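Local coordinates for protein histidine utilization repressor (Pseudomonas syringae pv. tomato, PDB 2PKH) that probably represses the histidine utilization (hut) operon by binding its hutP region until an inducer appears, this chain being the C-terminal UTRA domain without the DNA-binding part, at residues His9-Glu18 / Tyr66-Thr75; Leu106-Ile117 / Ala131-Leu142. All coordinates share one frame; numbering follows the deposited sequence.

Contact 1: residues His9-Glu18 / Tyr66-Thr75. With EDO (1,2-ethanediol), chain S.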
loop_
_atom_site.group_PDB
_atom_site.type_symbol
_atom_site.label_atom_id
_atom_site.label_comp_id
_atom_site.label_asym_id
_atom_site.label_seq_id
_atom_site.Cartn_x
_atom_site.Cartn_y
_atom_site.Cartn_z
ATOM N N HIS B 9 19.294 12.832 8.561
ATOM C CA HIS B 9 19.366 12.865 7.129
ATOM C C HIS B 9 20.102 14.155 6.728
ATOM O O HIS B 9 19.755 15.287 7.158
ATOM C CB HIS B 9 17.944 12.800 6.575
ATOM C CG HIS B 9 17.851 13.019 5.094
ATOM N ND1 HIS B 9 16.817 13.724 4.513
ATOM C CD2 HIS B 9 18.655 12.616 4.075
ATOM C CE1 HIS B 9 16.984 13.741 3.201
ATOM N NE2 HIS B 9 18.089 13.075 2.909
ATOM N N THR B 10 21.160 13.975 5.950
ATOM C CA THR B 10 21.891 15.107 5.344
ATOM C C THR B 10 22.104 14.737 3.850
ATOM O O THR B 10 21.859 13.595 3.464
ATOM C CB THR B 10 23.257 15.375 6.053
ATOM O OG1 THR B 10 24.064 14.208 5.940
ATOM C CG2 THR B 10 23.099 15.653 7.552
ATOM N N CYS B 11 22.523 15.681 3.018
ATOM C CA CYS B 11 22.633 15.394 1.594
ATOM C C CYS B 11 23.596 16.345 0.969
ATOM O O CYS B 11 23.930 17.368 1.564
ATOM C CB CYS B 11 21.333 15.448 0.839
ATOM S SG CYS B 11 20.688 17.101 0.751
ATOM N N LYS B 12 24.094 15.944 -0.196
ATOM C CA LYS B 12 25.086 16.709 -0.927
ATOM C C LYS B 12 24.491 16.811 -2.311
ATOM O O LYS B 12 24.184 15.795 -2.941
ATOM C CB LYS B 12 26.372 15.896 -0.978
ATOM C CG LYS B 12 27.663 16.710 -1.093
ATOM C CD LYS B 12 28.905 15.870 -0.670
ATOM C CE LYS B 12 29.123 15.847 0.854
ATOM N NZ LYS B 12 29.284 17.235 1.421
ATOM N N VAL B 13 24.265 18.046 -2.753
ATOM C CA VAL B 13 23.818 18.323 -4.136
ATOM C C VAL B 13 25.065 18.245 -5.036
ATOM O O VAL B 13 26.057 18.979 -4.807
ATOM C CB VAL B 13 23.134 19.715 -4.150
ATOM C CG1 VAL B 13 22.553 20.074 -5.499
ATOM C CG2 VAL B 13 22.057 19.701 -3.081
HETATM N N MSE B 14 25.052 17.358 -6.015
HETATM C CA MSE B 14 26.168 17.234 -6.987
HETATM C C MSE B 14 25.822 17.985 -8.295
HETATM O O MSE B 14 26.707 18.498 -8.920
HETATM C CB MSE B 14 26.494 15.777 -7.385
HETATM C CG MSE B 14 26.617 14.707 -6.189
HETATM SE SE MSE B 14 28.043 15.351 -4.989
HETATM C CE MSE B 14 29.543 14.867 -6.114
ATOM N N VAL B 15 24.544 17.944 -8.710
ATOM C CA VAL B 15 24.047 18.532 -9.956
ATOM C C VAL B 15 22.783 19.324 -9.675
ATOM O O VAL B 15 21.882 18.919 -8.924
ATOM C CB VAL B 15 23.806 17.425 -11.043
ATOM C CG1 VAL B 15 23.226 17.980 -12.310
ATOM C CG2 VAL B 15 25.114 16.754 -11.338
ATOM N N LEU B 16 22.756 20.538 -10.173
ATOM C CA LEU B 16 21.517 21.356 -10.219
ATOM C C LEU B 16 21.603 22.325 -11.428
ATOM O O LEU B 16 22.227 23.380 -11.331
ATOM C CB LEU B 16 21.323 22.153 -8.914
ATOM C CG LEU B 16 19.958 22.887 -8.765
ATOM C CD1 LEU B 16 18.756 22.003 -8.674
ATOM C CD2 LEU B 16 20.042 23.762 -7.532
ATOM N N LYS B 17 20.896 21.964 -12.510
ATOM C CA LYS B 17 21.103 22.609 -13.861
ATOM C C LYS B 17 19.943 22.416 -14.795
ATOM O O LYS B 17 19.165 21.448 -14.679
ATOM C CB LYS B 17 22.358 22.079 -14.530
ATOM C CG LYS B 17 22.332 20.679 -15.091
ATOM C CD LYS B 17 23.777 20.200 -15.224
ATOM C CE LYS B 17 23.966 18.724 -15.727
ATOM N NZ LYS B 17 23.715 18.795 -17.199
ATOM N N GLU B 18 19.815 23.356 -15.734
ATOM C CA GLU B 18 18.883 23.195 -16.807
ATOM C C GLU B 18 19.603 22.474 -17.922
ATOM O O GLU B 18 20.786 22.727 -18.146
ATOM C CB GLU B 18 18.543 24.603 -17.280
ATOM C CG GLU B 18 17.449 24.670 -18.217
ATOM C CD GLU B 18 17.159 26.141 -18.588
ATOM O OE1 GLU B 18 17.082 27.048 -17.699
ATOM O OE2 GLU B 18 17.035 26.359 -19.777
ATOM N N TYR B 66 12.607 25.757 -9.513
ATOM C CA TYR B 66 13.306 24.586 -9.016
ATOM C C TYR B 66 14.817 24.830 -8.845
ATOM O O TYR B 66 15.388 24.507 -7.806
ATOM C CB TYR B 66 13.016 23.396 -9.936
ATOM C CG TYR B 66 13.469 22.024 -9.380
ATOM C CD1 TYR B 66 12.666 21.287 -8.562
ATOM C CD2 TYR B 66 14.684 21.490 -9.754
ATOM C CE1 TYR B 66 13.092 20.021 -8.054
ATOM C CE2 TYR B 66 15.128 20.187 -9.274
ATOM C CZ TYR B 66 14.352 19.503 -8.429
ATOM O OH TYR B 66 14.769 18.221 -8.028
ATOM N N LEU B 67 15.451 25.455 -9.830
ATOM C CA LEU B 67 16.925 25.618 -9.798
ATOM C C LEU B 67 17.388 26.533 -8.638
ATOM O O LEU B 67 18.537 26.490 -8.198
ATOM C CB LEU B 67 17.426 26.131 -11.132
ATOM C CG LEU B 67 17.326 25.125 -12.305
ATOM C CD1 LEU B 67 18.055 25.798 -13.529
ATOM C CD2 LEU B 67 17.942 23.799 -11.962
ATOM N N LYS B 68 16.467 27.347 -8.162
ATOM C CA LYS B 68 16.744 28.357 -7.170
ATOM C C LYS B 68 16.721 27.833 -5.742
ATOM O O LYS B 68 17.058 28.568 -4.819
ATOM C CB LYS B 68 15.708 29.515 -7.314
ATOM C CG LYS B 68 15.811 30.218 -8.661
ATOM C CD LYS B 68 14.517 30.950 -8.963
ATOM C CE LYS B 68 14.454 31.299 -10.476
ATOM N NZ LYS B 68 13.232 32.120 -10.766
ATOM N N GLN B 69 16.322 26.570 -5.557
ATOM C CA GLN B 69 16.130 26.002 -4.229
ATOM C C GLN B 69 17.427 25.423 -3.549
ATOM O O GLN B 69 18.409 25.028 -4.247
ATOM C CB GLN B 69 15.059 24.915 -4.306
ATOM C CG GLN B 69 13.763 25.319 -4.982
ATOM C CD GLN B 69 13.125 26.562 -4.330
ATOM O OE1 GLN B 69 13.040 26.655 -3.110
ATOM N NE2 GLN B 69 12.708 27.518 -5.144
ATOM N N ASP B 70 17.417 25.407 -2.206
ATOM C CA ASP B 70 18.493 24.854 -1.412
ATOM C C ASP B 70 18.016 23.524 -0.871
ATOM O O ASP B 70 17.351 23.452 0.156
ATOM C CB ASP B 70 18.881 25.792 -0.273
ATOM C CG ASP B 70 19.955 25.197 0.646
ATOM O OD1 ASP B 70 20.251 23.990 0.537
ATOM O OD2 ASP B 70 20.501 25.947 1.507
ATOM N N PHE B 71 18.332 22.451 -1.596
ATOM C CA PHE B 71 17.823 21.148 -1.238
ATOM C C PHE B 71 18.651 20.493 -0.138
ATOM O O PHE B 71 18.469 19.309 0.158
ATOM C CB PHE B 71 17.770 20.256 -2.479
ATOM C CG PHE B 71 16.813 20.760 -3.545
ATOM C CD1 PHE B 71 15.416 20.785 -3.285
ATOM C CD2 PHE B 71 17.308 21.189 -4.805
ATOM C CE1 PHE B 71 14.532 21.261 -4.230
ATOM C CE2 PHE B 71 16.428 21.609 -5.770
ATOM C CZ PHE B 71 15.020 21.633 -5.460
ATOM N N THR B 72 19.562 21.239 0.509
ATOM C CA THR B 72 20.025 20.783 1.842
ATOM C C THR B 72 18.986 21.091 2.925
ATOM O O THR B 72 19.052 20.546 4.011
ATOM C CB THR B 72 21.427 21.347 2.260
ATOM O OG1 THR B 72 21.376 22.768 2.362
ATOM C CG2 THR B 72 22.467 20.975 1.245
ATOM N N LEU B 73 18.003 21.944 2.641
ATOM C CA LEU B 73 16.999 22.299 3.656
ATOM C C LEU B 73 15.657 21.580 3.463
ATOM O O LEU B 73 14.840 21.494 4.386
ATOM C CB LEU B 73 16.789 23.832 3.691
ATOM C CG LEU B 73 17.987 24.753 3.960
ATOM C CD1 LEU B 73 17.562 26.235 3.975
ATOM C CD2 LEU B 73 18.661 24.400 5.301
ATOM N N GLN B 74 15.446 21.021 2.269
ATOM C CA GLN B 74 14.187 20.430 1.897
ATOM C C GLN B 74 14.497 19.366 0.808
ATOM O O GLN B 74 15.422 19.548 0.084
ATOM C CB GLN B 74 13.312 21.570 1.319
ATOM C CG GLN B 74 11.848 21.240 1.064
ATOM C CD GLN B 74 11.081 22.459 0.574
ATOM O OE1 GLN B 74 11.642 23.370 -0.065
ATOM N NE2 GLN B 74 9.817 22.502 0.895
ATOM N N THR B 75 13.774 18.246 0.696
ATOM C CA THR B 75 14.005 17.376 -0.465
ATOM C C THR B 75 13.267 17.980 -1.693
ATOM O O THR B 75 12.278 18.760 -1.549
ATOM C CB THR B 75 13.461 15.963 -0.283
ATOM O OG1 THR B 75 12.038 16.026 -0.219
ATOM C CG2 THR B 75 14.056 15.236 0.961
HETATM C C1 EDO S . 17.202 17.072 9.313
HETATM O O1 EDO S . 15.858 16.904 8.816
HETATM C C2 EDO S . 17.392 16.532 10.739
HETATM O O2 EDO S . 17.826 15.162 10.698
#

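Contact 2: residues Leu106-Ile117 / Ala131-Leu142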
loop_
_atom_site.group_PDB
_atom_site.type_symbol
_atom_site.label_atom_id
_atom_site.label_comp_id
_atom_site.label_asym_id
_atom_site.label_seq_id
_atom_site.Cartn_x
_atom_site.Cartn_y
_atom_site.Cartn_z
ATOM N N LEU B 106 28.190 6.276 -3.416
ATOM C CA LEU B 106 27.512 5.550 -2.320
ATOM C C LEU B 106 28.453 4.877 -1.331
ATOM O O LEU B 106 27.997 4.298 -0.345
ATOM C CB LEU B 106 26.570 4.460 -2.889
ATOM C CG LEU B 106 25.260 4.911 -3.573
ATOM C CD1 LEU B 106 24.472 3.710 -4.210
ATOM C CD2 LEU B 106 24.416 5.536 -2.586
ATOM N N GLN B 107 29.751 4.966 -1.556
ATOM C CA GLN B 107 30.712 4.287 -0.692
ATOM C C GLN B 107 30.320 2.819 -0.494
ATOM O O GLN B 107 30.165 2.371 0.653
ATOM C CB GLN B 107 30.810 4.983 0.676
ATOM C CG GLN B 107 31.514 6.347 0.542
ATOM C CD GLN B 107 31.510 7.107 1.841
ATOM O OE1 GLN B 107 32.121 6.703 2.828
ATOM N NE2 GLN B 107 30.778 8.188 1.862
ATOM N N ILE B 108 30.206 2.061 -1.599
ATOM C CA ILE B 108 29.852 0.615 -1.542
ATOM C C ILE B 108 30.818 -0.193 -2.406
ATOM O O ILE B 108 31.576 0.344 -3.231
ATOM C CB ILE B 108 28.416 0.335 -2.079
ATOM C CG1 ILE B 108 28.197 1.049 -3.417
ATOM C CG2 ILE B 108 27.415 0.886 -1.095
ATOM C CD1 ILE B 108 26.873 0.623 -4.237
ATOM N N ASP B 109 30.827 -1.491 -2.137
ATOM C CA ASP B 109 31.570 -2.471 -2.901
ATOM C C ASP B 109 31.043 -2.466 -4.329
ATOM O O ASP B 109 29.870 -2.231 -4.537
ATOM C CB ASP B 109 31.361 -3.827 -2.189
ATOM C CG ASP B 109 32.269 -3.958 -0.945
ATOM O OD1 ASP B 109 33.047 -3.032 -0.696
ATOM O OD2 ASP B 109 32.250 -4.970 -0.225
ATOM N N ALA B 110 31.898 -2.738 -5.300
ATOM C CA ALA B 110 31.453 -2.808 -6.705
ATOM C C ALA B 110 30.409 -3.932 -6.862
ATOM O O ALA B 110 29.458 -3.818 -7.596
ATOM C CB ALA B 110 32.727 -2.995 -7.650
ATOM N N GLY B 111 30.574 -5.020 -6.156
ATOM C CA GLY B 111 29.604 -6.135 -6.255
ATOM C C GLY B 111 28.342 -6.046 -5.332
ATOM O O GLY B 111 27.528 -6.997 -5.235
ATOM N N GLU B 112 28.164 -4.930 -4.619
ATOM C CA GLU B 112 26.961 -4.738 -3.736
ATOM C C GLU B 112 25.700 -4.644 -4.604
ATOM O O GLU B 112 25.658 -3.791 -5.482
ATOM C CB GLU B 112 27.053 -3.401 -2.973
ATOM C CG GLU B 112 25.692 -2.851 -2.286
ATOM C CD GLU B 112 25.476 -3.478 -0.931
ATOM O OE1 GLU B 112 26.201 -4.429 -0.625
ATOM O OE2 GLU B 112 24.630 -3.003 -0.174
ATOM N N PRO B 113 24.673 -5.485 -4.318
ATOM C CA PRO B 113 23.404 -5.426 -5.002
ATOM C C PRO B 113 22.700 -4.180 -4.533
ATOM O O PRO B 113 22.686 -3.882 -3.325
ATOM C CB PRO B 113 22.677 -6.656 -4.470
ATOM C CG PRO B 113 23.363 -6.867 -3.029
ATOM C CD PRO B 113 24.746 -6.668 -3.395
ATOM N N CYS B 114 22.179 -3.437 -5.514
ATOM C CA CYS B 114 21.537 -2.156 -5.252
ATOM C C CYS B 114 20.067 -2.278 -5.689
ATOM O O CYS B 114 19.750 -2.978 -6.600
ATOM C CB CYS B 114 22.192 -1.005 -5.992
ATOM S SG CYS B 114 23.826 -0.622 -5.343
ATOM N N LEU B 115 19.210 -1.575 -4.968
ATOM C CA LEU B 115 17.820 -1.549 -5.265
ATOM C C LEU B 115 17.667 -0.277 -6.159
ATOM O O LEU B 115 17.945 0.844 -5.694
ATOM C CB LEU B 115 17.024 -1.361 -3.970
ATOM C CG LEU B 115 15.495 -1.555 -4.059
ATOM C CD1 LEU B 115 15.160 -2.979 -4.508
ATOM C CD2 LEU B 115 14.765 -1.197 -2.736
ATOM N N LEU B 116 17.185 -0.470 -7.367
ATOM C CA LEU B 116 16.949 0.602 -8.299
ATOM C C LEU B 116 15.465 0.846 -8.404
ATOM O O LEU B 116 14.683 -0.084 -8.677
ATOM C CB LEU B 116 17.508 0.222 -9.679
ATOM C CG LEU B 116 17.229 1.290 -10.786
ATOM C CD1 LEU B 116 18.011 2.579 -10.491
ATOM C CD2 LEU B 116 17.655 0.740 -12.101
ATOM N N ILE B 117 15.066 2.086 -8.175
ATOM C CA ILE B 117 13.655 2.469 -8.280
ATOM C C ILE B 117 13.587 3.608 -9.275
ATOM O O ILE B 117 14.317 4.626 -9.117
ATOM C CB ILE B 117 13.159 2.919 -6.889
ATOM C CG1 ILE B 117 13.384 1.795 -5.849
ATOM C CG2 ILE B 117 11.654 3.310 -6.909
ATOM C CD1 ILE B 117 12.884 2.201 -4.530
ATOM N N ALA B 131 12.367 10.263 -11.606
ATOM C CA ALA B 131 13.599 10.129 -10.794
ATOM C C ALA B 131 14.141 8.715 -10.912
ATOM O O ALA B 131 13.375 7.761 -11.024
ATOM C CB ALA B 131 13.346 10.479 -9.295
ATOM N N ARG B 132 15.430 8.574 -10.755
ATOM C CA ARG B 132 16.066 7.263 -10.795
ATOM C C ARG B 132 16.753 7.199 -9.477
ATOM O O ARG B 132 17.613 8.033 -9.175
ATOM C CB ARG B 132 17.112 7.242 -11.929
ATOM C CG ARG B 132 17.818 5.914 -12.125
ATOM C CD ARG B 132 18.880 6.034 -13.204
ATOM N NE ARG B 132 19.334 4.681 -13.540
ATOM C CZ ARG B 132 20.385 4.118 -12.984
ATOM N NH1 ARG B 132 21.100 4.815 -12.112
ATOM N NH2 ARG B 132 20.741 2.877 -13.301
ATOM N N LEU B 133 16.336 6.275 -8.617
ATOM C CA LEU B 133 16.873 6.313 -7.226
ATOM C C LEU B 133 17.628 5.017 -7.006
ATOM O O LEU B 133 17.075 3.917 -7.227
ATOM C CB LEU B 133 15.707 6.408 -6.226
ATOM C CG LEU B 133 14.599 7.451 -6.509
ATOM C CD1 LEU B 133 13.414 6.974 -5.702
ATOM C CD2 LEU B 133 15.157 8.696 -5.921
ATOM N N ILE B 134 18.875 5.089 -6.625
ATOM C CA ILE B 134 19.630 3.840 -6.459
ATOM C C ILE B 134 20.075 3.768 -5.017
ATOM O O ILE B 134 20.571 4.765 -4.477
ATOM C CB ILE B 134 20.731 3.656 -7.585
ATOM C CG1 ILE B 134 21.692 2.494 -7.274
ATOM C CG2 ILE B 134 21.533 4.943 -7.798
ATOM C CD1 ILE B 134 22.452 2.036 -8.676
ATOM N N HIS B 135 19.830 2.620 -4.392
ATOM C CA HIS B 135 20.099 2.469 -2.977
ATOM C C HIS B 135 21.047 1.303 -2.805
ATOM O O HIS B 135 20.828 0.302 -3.464
ATOM C CB HIS B 135 18.827 2.119 -2.215
ATOM C CG HIS B 135 17.654 2.964 -2.558
ATOM N ND1 HIS B 135 17.255 4.048 -1.792
ATOM C CD2 HIS B 135 16.822 2.919 -3.616
ATOM C CE1 HIS B 135 16.161 4.567 -2.312
ATOM N NE2 HIS B 135 15.887 3.918 -3.431
ATOM N N PRO B 136 22.058 1.414 -1.899
ATOM C CA PRO B 136 22.712 0.127 -1.541
ATOM C C PRO B 136 21.737 -0.886 -0.902
ATOM O O PRO B 136 20.975 -0.561 -0.011
ATOM C CB PRO B 136 23.817 0.552 -0.564
ATOM C CG PRO B 136 23.976 2.102 -0.755
ATOM C CD PRO B 136 22.595 2.546 -1.094
ATOM N N GLY B 137 21.746 -2.088 -1.400
ATOM C CA GLY B 137 20.768 -3.073 -0.986
ATOM C C GLY B 137 20.900 -3.391 0.492
ATOM O O GLY B 137 19.916 -3.771 1.144
ATOM N N SER B 138 22.094 -3.161 1.037
ATOM C CA SER B 138 22.277 -3.389 2.501
ATOM C C SER B 138 21.745 -2.240 3.343
ATOM O O SER B 138 21.736 -2.351 4.569
ATOM C CB SER B 138 23.760 -3.601 2.836
ATOM O OG SER B 138 24.634 -2.571 2.335
ATOM N N ARG B 139 21.366 -1.114 2.696
ATOM C CA ARG B 139 21.083 0.135 3.392
ATOM C C ARG B 139 19.651 0.664 3.244
ATOM O O ARG B 139 19.274 1.615 3.934
ATOM C CB ARG B 139 22.137 1.223 3.032
ATOM C CG ARG B 139 23.562 0.699 3.426
ATOM C CD ARG B 139 24.590 1.866 3.316
ATOM N NE ARG B 139 25.939 1.326 3.024
ATOM C CZ ARG B 139 26.886 1.982 2.373
ATOM N NH1 ARG B 139 26.676 3.222 1.901
ATOM N NH2 ARG B 139 28.085 1.404 2.197
ATOM N N HIS B 140 18.864 0.059 2.350
ATOM C CA HIS B 140 17.476 0.404 2.221
ATOM C C HIS B 140 16.642 -0.759 1.659
ATOM O O HIS B 140 17.076 -1.438 0.724
ATOM C CB HIS B 140 17.334 1.608 1.282
ATOM C CG HIS B 140 15.930 2.129 1.155
ATOM N ND1 HIS B 140 15.214 2.615 2.229
ATOM C CD2 HIS B 140 15.150 2.312 0.071
ATOM C CE1 HIS B 140 14.017 2.996 1.817
ATOM N NE2 HIS B 140 13.960 2.833 0.506
ATOM N N ARG B 141 15.425 -0.900 2.136
ATOM C CA ARG B 141 14.467 -1.809 1.474
ATOM C C ARG B 141 13.075 -1.250 1.604
ATOM O O ARG B 141 12.878 -0.370 2.402
ATOM C CB ARG B 141 14.512 -3.181 2.153
ATOM C CG ARG B 141 14.265 -3.130 3.608
ATOM C CD ARG B 141 14.678 -4.505 4.225
ATOM N NE ARG B 141 14.148 -4.717 5.554
ATOM C CZ ARG B 141 14.305 -5.839 6.275
ATOM N NH1 ARG B 141 15.030 -6.897 5.847
ATOM N NH2 ARG B 141 13.728 -5.906 7.474
ATOM N N LEU B 142 12.117 -1.798 0.843
ATOM C CA LEU B 142 10.747 -1.345 0.858
ATOM C C LEU B 142 10.008 -2.290 1.774
ATOM O O LEU B 142 10.199 -3.500 1.663
ATOM C CB LEU B 142 10.171 -1.426 -0.558
ATOM C CG LEU B 142 10.958 -0.682 -1.645
ATOM C CD1 LEU B 142 10.275 -0.834 -3.018
ATOM C CD2 LEU B 142 11.108 0.797 -1.242
#

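Contact 1: residues His9-Glu18 / Tyr66-Thr75
Leu16 reaches from strand 9-20 to the loop 66-75. Its CB starts off across the loop rather than straight at it; with CG anti to the backbone N (chi1 -172°) the branch then swings in. Leu16 CG lies 3.9 Å from Leu67 CD2, the two leucines sliding past each other in opposite directions. At the tip the methyls part: Leu16 CD1 meets the edge of the Phe71 ring, near its plane, 3.7 Å from Phe71 CE2, and also comes within 4.1 Å of Tyr66 CE2, while Leu16 CD2 rests on the backbone, 3.2 Å from Leu67 O. Leu67 answers by laying its own CD2 3.5 Å from Lys17 N.

The strand is outermost, within this chain, in the antiparallel sheet of this UTRA domain, and the loop leading to helix 76-83 packs against its side chains without a single hydrogen bond between the two segments. Phe71 CZ lies over one face of the Tyr66 ring, whose hydroxyl is bonded to Ser40. Further along, Cys11 SG sits 3.2 Å from Phe71 O. Thr72 N closes an Asx turn on Asp70 OD1. Near the strand's start, Thr75 CG2 comes up to the edge of the His9 ring, 4.0 Å from His9 CE1.

Contact 2: residues Leu106-Ile117 / Ala131-Leu142
Glu112 OE2 is gripped twice by Ser138: Ser138 N donates at 2.8 Å and Ser138 OG at 2.5 Å, both on the syn side of the carboxylate but from opposite faces of its plane. A bend at chi2 (84°) turns the Glu112 carboxylate to this serine. The setting is the open end of the beta hairpin formed by strands 113-123 and 126-136, where the antiparallel ladder gives way to loops. Leu115 with His135 and Ile117 with Leu133 are hydrogen-bonded pairs; Leu116 with Ile134 is a non-hydrogen-bonded one. Past them Gly137 N donates to Pro113 O in the carbonyl plane.

Arg139 holds the two carbonyls where helix 100-106 ends in a Schellman motif at Gln107. Arg139 NH1, 2.8 Å from Leu106 O, lies nearly in line with that C=O, but the oxygen is tilted from the guanidinium plane and the N-H bond is bent (144°). NH2 reaches Gln107 O, in the guanidinium plane but from above the carbonyl plane. NH1 also bonds Pro50 O. Ile108 CG2 lies over one face of this guanidinium, and the Pro136 ring packs its CB on Ile108 CG2 and its CD on Leu106 CD2.

After the loop 137-141 Leu142 joins a strand of the third subunit, continuing the sheet, and Arg141 pairs with Glu94 of that subunit. Across the hairpin, Arg132 NH1 is salt-bridged to Glu102, and Leu116 CD1 sits over the guanidinium centre, 3.8 Å from Arg132 CZ.

In the fold
From the N terminus, strand 9-20 runs along one border of the antiparallel sheet; the chain then passes helix 22-29 and strands 36-46 and 49-59 before loop 66-75 returns to it, closing contact 1. Helix 76-83, strand 88-97 and helix 100-106 follow, and only then does contact 2 open, which the chain closes by going out along 113-123 and back along 126-136. The two are therefore in series, neither nesting nor crossing. The centres of contact 1 and contact 2 lie about 20 Å apart, and the nearest atoms of contacts 1 and 2 about 8 Å, without touching. Contact 1 ties the edge strand to the loop before helix 76-83; contact 2 joins neighbouring strands within the same sheet and the loops at their ends.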